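Local coordinates for protein transcriptional regulator ComR (Streptococcus vestibularis F0396, PDB 6HU8) that regulates competence as an RNPP-family transcription factor, probably binding DNA through its helix-turn-helix domain and a signalling peptide through its TPR domain, at residues Ala30-Thr33 / Val34-Ile38; Ala205-Asn208 / Asp209-Ile213. All blocks are in the same frame, centred on the assembly; numbering follows the deposited sequence.

Contact 1: Ala30-Thr33 / Val34-Ile38; sequences AELT and VRQLI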
loop_
_atom_site.group_PDB
_atom_site.type_symbol
_atom_site.label_atom_id
_atom_site.label_comp_id
_atom_site.label_asym_id
_atom_site.label_seq_id
_atom_site.Cartn_x
_atom_site.Cartn_y
_atom_site.Cartn_z
ATOM N N ALA A 30 -3.006 -4.056 18.741
ATOM C CA ALA A 30 -2.333 -4.586 17.555
ATOM C C ALA A 30 -3.305 -5.229 16.572
ATOM O O ALA A 30 -3.013 -5.273 15.372
ATOM C CB ALA A 30 -1.246 -5.590 17.941
ATOM N N GLU A 31 -4.445 -5.725 17.057
ATOM C CA GLU A 31 -5.374 -6.437 16.175
ATOM C C GLU A 31 -6.670 -5.673 15.980
ATOM O O GLU A 31 -7.315 -5.764 14.930
ATOM C CB GLU A 31 -5.651 -7.840 16.724
ATOM C CG GLU A 31 -4.409 -8.722 16.592
ATOM C CD GLU A 31 -4.576 -10.118 17.155
ATOM O OE1 GLU A 31 -4.560 -10.266 18.396
ATOM O OE2 GLU A 31 -4.715 -11.068 16.356
ATOM N N LEU A 32 -7.045 -4.919 17.007
ATOM C CA LEU A 32 -8.235 -4.083 16.974
ATOM C C LEU A 32 -8.007 -2.849 17.838
ATOM O O LEU A 32 -7.561 -2.967 18.983
ATOM C CB LEU A 32 -9.451 -4.847 17.487
ATOM C CG LEU A 32 -10.769 -4.097 17.346
ATOM C CD1 LEU A 32 -11.153 -4.069 15.874
ATOM C CD2 LEU A 32 -11.846 -4.769 18.176
ATOM N N THR A 33 -8.289 -1.668 17.306
ATOM C CA THR A 33 -8.136 -0.456 18.110
ATOM C C THR A 33 -9.486 -0.026 18.650
ATOM O O THR A 33 -10.538 -0.467 18.174
ATOM C CB THR A 33 -7.522 0.709 17.313
ATOM O OG1 THR A 33 -8.454 1.156 16.317
ATOM C CG2 THR A 33 -6.212 0.274 16.629
ATOM N N VAL A 34 -9.463 0.858 19.635
ATOM C CA VAL A 34 -10.697 1.323 20.217
ATOM C C VAL A 34 -11.574 2.006 19.164
ATOM O O VAL A 34 -12.783 1.783 19.127
ATOM C CB VAL A 34 -10.401 2.275 21.411
ATOM C CG1 VAL A 34 -11.632 3.052 21.799
ATOM C CG2 VAL A 34 -9.865 1.441 22.587
ATOM N N ARG A 35 -10.978 2.824 18.295
ATOM C CA ARG A 35 -11.805 3.567 17.345
ATOM C C ARG A 35 -12.353 2.633 16.258
ATOM O O ARG A 35 -13.468 2.831 15.777
ATOM C CB ARG A 35 -11.019 4.714 16.715
ATOM C CG ARG A 35 -10.734 5.858 17.683
ATOM C CD ARG A 35 -10.034 7.014 16.977
ATOM N NE ARG A 35 -8.670 6.659 16.608
ATOM C CZ ARG A 35 -7.819 7.469 15.982
ATOM N NH1 ARG A 35 -8.175 8.707 15.649
ATOM N NH2 ARG A 35 -6.603 7.035 15.690
ATOM N N GLN A 36 -11.568 1.623 15.892
ATOM C CA GLN A 36 -12.045 0.557 14.997
ATOM C C GLN A 36 -13.255 -0.152 15.604
ATOM O O GLN A 36 -14.264 -0.352 14.939
ATOM C CB GLN A 36 -10.925 -0.450 14.716
ATOM C CG GLN A 36 -9.898 0.016 13.672
ATOM C CD GLN A 36 -8.663 -0.831 13.675
ATOM O OE1 GLN A 36 -8.566 -1.793 14.438
ATOM N NE2 GLN A 36 -7.698 -0.488 12.829
ATOM N N LEU A 37 -13.155 -0.532 16.876
ATOM C CA LEU A 37 -14.288 -1.163 17.575
ATOM C C LEU A 37 -15.504 -0.240 17.628
ATOM O O LEU A 37 -16.611 -0.657 17.313
ATOM C CB LEU A 37 -13.886 -1.595 18.997
ATOM C CG LEU A 37 -15.012 -2.236 19.845
ATOM C CD1 LEU A 37 -15.633 -3.450 19.141
ATOM C CD2 LEU A 37 -14.482 -2.650 21.207
ATOM N N ILE A 38 -15.318 1.015 18.034
ATOM C CA ILE A 38 -16.443 1.958 18.045
ATOM C C ILE A 38 -17.199 2.090 16.702
ATOM O O ILE A 38 -18.424 2.149 16.690
ATOM C CB ILE A 38 -15.968 3.354 18.498
ATOM C CG1 ILE A 38 -15.626 3.303 19.990
ATOM C CG2 ILE A 38 -17.064 4.385 18.318
ATOM C CD1 ILE A 38 -14.914 4.557 20.493
#
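V34 begins helix 34-41 directly after T33, the N-cap residue, and T33 and Q36 form a capping box. In Cro/C1-type helix-turn-helix domains, the third helix is the recognition helix; helix 34-41 is probably its counterpart here. R35 reaches with NH2 to E146 and D147 on helix 139-152, forming salt bridges. This docks the helix start against the TPR part of the chain. Q36 closes the box twice. Its backbone N donates to T33 OG1 (3.2 Å), and its OE1 accepts from T33 N (2.9 Å), with the donor above the carbonyl plane rather than on a lone pair. T33 OG1 sits between its own backbone N and carbonyl carbon (chi1 68°), which points it at the first turn. D147 also hydrogen-bonds this hydroxyl, and Q151 donates to Q36 OE1. L32 and Q36 run past each other in opposite directions, with L32 CD1 3.8 Å from Q36 CB. L37 completes the turn: its N donates to T33 O (2.9 Å, 168°). On its apolar side, L32 CD2 rests 3.9 Å from L37 CB, the two side chains crossing at about a right angle.

Contact 2: Ala205-Asn208 / Asp209-Ile213; sequences ALFN and DLMAI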
loop_
_atom_site.group_PDB
_atom_site.type_symbol
_atom_site.label_atom_id
_atom_site.label_comp_id
_atom_site.label_asym_id
_atom_site.label_seq_id
_atom_site.Cartn_x
_atom_site.Cartn_y
_atom_site.Cartn_z
ATOM N N ALA A 205 2.427 -4.097 -5.744
ATOM C CA ALA A 205 2.318 -3.238 -4.571
ATOM C C ALA A 205 3.669 -3.142 -3.894
ATOM O O ALA A 205 4.085 -2.066 -3.471
ATOM C CB ALA A 205 1.249 -3.761 -3.591
ATOM N N LEU A 206 4.363 -4.266 -3.788
ATOM C CA LEU A 206 5.683 -4.262 -3.160
ATOM C C LEU A 206 6.687 -3.458 -3.995
ATOM O O LEU A 206 7.512 -2.688 -3.458
ATOM C CB LEU A 206 6.173 -5.699 -2.956
ATOM C CG LEU A 206 7.591 -5.881 -2.415
ATOM C CD1 LEU A 206 7.697 -5.391 -0.978
ATOM C CD2 LEU A 206 8.060 -7.334 -2.548
ATOM N N PHE A 207 6.612 -3.626 -5.313
ATOM C CA PHE A 207 7.500 -2.894 -6.197
ATOM C C PHE A 207 7.288 -1.383 -6.035
ATOM O O PHE A 207 8.249 -0.618 -5.948
ATOM C CB PHE A 207 7.282 -3.308 -7.654
ATOM C CG PHE A 207 8.198 -2.611 -8.613
ATOM C CD1 PHE A 207 9.465 -3.108 -8.851
ATOM C CD2 PHE A 207 7.801 -1.448 -9.255
ATOM C CE1 PHE A 207 10.332 -2.457 -9.729
ATOM C CE2 PHE A 207 8.653 -0.788 -10.121
ATOM C CZ PHE A 207 9.925 -1.288 -10.357
ATOM N N ASN A 208 6.030 -0.958 -5.987
ATOM C CA ASN A 208 5.724 0.464 -5.879
ATOM C C ASN A 208 6.144 1.051 -4.524
ATOM O O ASN A 208 6.542 2.214 -4.435
ATOM C CB ASN A 208 4.228 0.686 -6.122
ATOM C CG ASN A 208 3.867 0.590 -7.589
ATOM O OD1 ASN A 208 4.692 0.895 -8.452
ATOM N ND2 ASN A 208 2.640 0.165 -7.885
ATOM N N ASP A 209 6.055 0.248 -3.468
ATOM C CA ASP A 209 6.586 0.676 -2.177
ATOM C C ASP A 209 8.102 0.808 -2.219
ATOM O O ASP A 209 8.666 1.729 -1.654
ATOM C CB ASP A 209 6.202 -0.303 -1.082
ATOM C CG ASP A 209 4.786 -0.104 -0.606
ATOM O OD1 ASP A 209 4.088 0.767 -1.163
ATOM O OD2 ASP A 209 4.386 -0.821 0.321
ATOM N N LEU A 210 8.759 -0.143 -2.859
ATOM C CA LEU A 210 10.211 -0.065 -3.007
ATOM C C LEU A 210 10.606 1.165 -3.831
ATOM O O LEU A 210 11.585 1.852 -3.511
ATOM C CB LEU A 210 10.732 -1.349 -3.639
ATOM C CG LEU A 210 10.732 -2.556 -2.701
ATOM C CD1 LEU A 210 10.927 -3.832 -3.478
ATOM C CD2 LEU A 210 11.822 -2.394 -1.669
ATOM N N MET A 211 9.851 1.455 -4.893
ATOM C CA MET A 211 10.146 2.652 -5.677
ATOM C C MET A 211 10.041 3.895 -4.808
ATOM O O MET A 211 10.883 4.796 -4.922
ATOM C CB MET A 211 9.224 2.778 -6.896
ATOM C CG MET A 211 9.576 1.809 -8.060
ATOM S SD MET A 211 11.125 2.139 -8.933
ATOM C CE MET A 211 10.625 3.498 -9.995
ATOM N N ALA A 212 9.015 3.940 -3.955
ATOM C CA ALA A 212 8.782 5.075 -3.050
ATOM C C ALA A 212 9.939 5.275 -2.074
ATOM O O ALA A 212 10.354 6.401 -1.815
ATOM C CB ALA A 212 7.455 4.886 -2.259
ATOM N N ILE A 213 10.423 4.173 -1.513
ATOM C CA ILE A 213 11.581 4.172 -0.625
ATOM C C ILE A 213 12.815 4.762 -1.315
ATOM O O ILE A 213 13.532 5.590 -0.751
ATOM C CB ILE A 213 11.870 2.728 -0.155
ATOM C CG1 ILE A 213 10.764 2.256 0.801
ATOM C CG2 ILE A 213 13.260 2.604 0.443
ATOM C CD1 ILE A 213 10.754 0.763 1.076
#
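Helix 200-219 belongs to the all-helical TPR domain, and the Met-aromatic pair of F207 and M211 lies on the side of it that meets helices 226-240 and 246-261. These residues are one turn apart. Their side chains lie alongside each other and point the same way. M211 CG makes the closest approach, 3.4 Å from F207 CE2. M211 SD lies 4.6 Å from the centroid of the F207 ring, 43° off the ring normal, an oblique approach. In the methionine, chi2 (-69°) bends the chain so that SD lies beside CE2 and CZ of F207. F207 also meets the ring of Y245 and packs on L233 and I237, while M211 touches L252, in the side-by-side helix packing of a TPR superhelix. L206 and L210 form a second apolar pair, with L206 CG 4.1 Å from L210 CD1. Both reach V191 of helix 181-192, and L206 also touches L163 of helix 160-173. The backbone keeps the regular run of bonds from each N-H to the carbonyl O four residues earlier, as from M211 N to F207 O (2.8 Å). The buried carboxylate of D209 lies close to that of D167, and this proximity may favour protonation of one of them. A212 N donates to N208 O at 3.1 Å.

Contact 1 comes first along the chain, at the start of helix 34-41 in the helix-turn-helix region. Contact 2 follows in the middle of helix 200-219, in the TPR region. Their centres are about 28 Å apart, and their nearest atoms about 17 Å apart, so they do not touch. They share no helix. The centre of contact 1 is about 20 Å from the centre of the chain, that of contact 2 about 9 Å. Helix 139-152, in the TPR range, supplies E146, D147 and Q151, polar partners of contact 1. In this apo form the probable recognition helix is therefore anchored on the TPR part, consistent with restrained DNA binding before a peptide signal arrives.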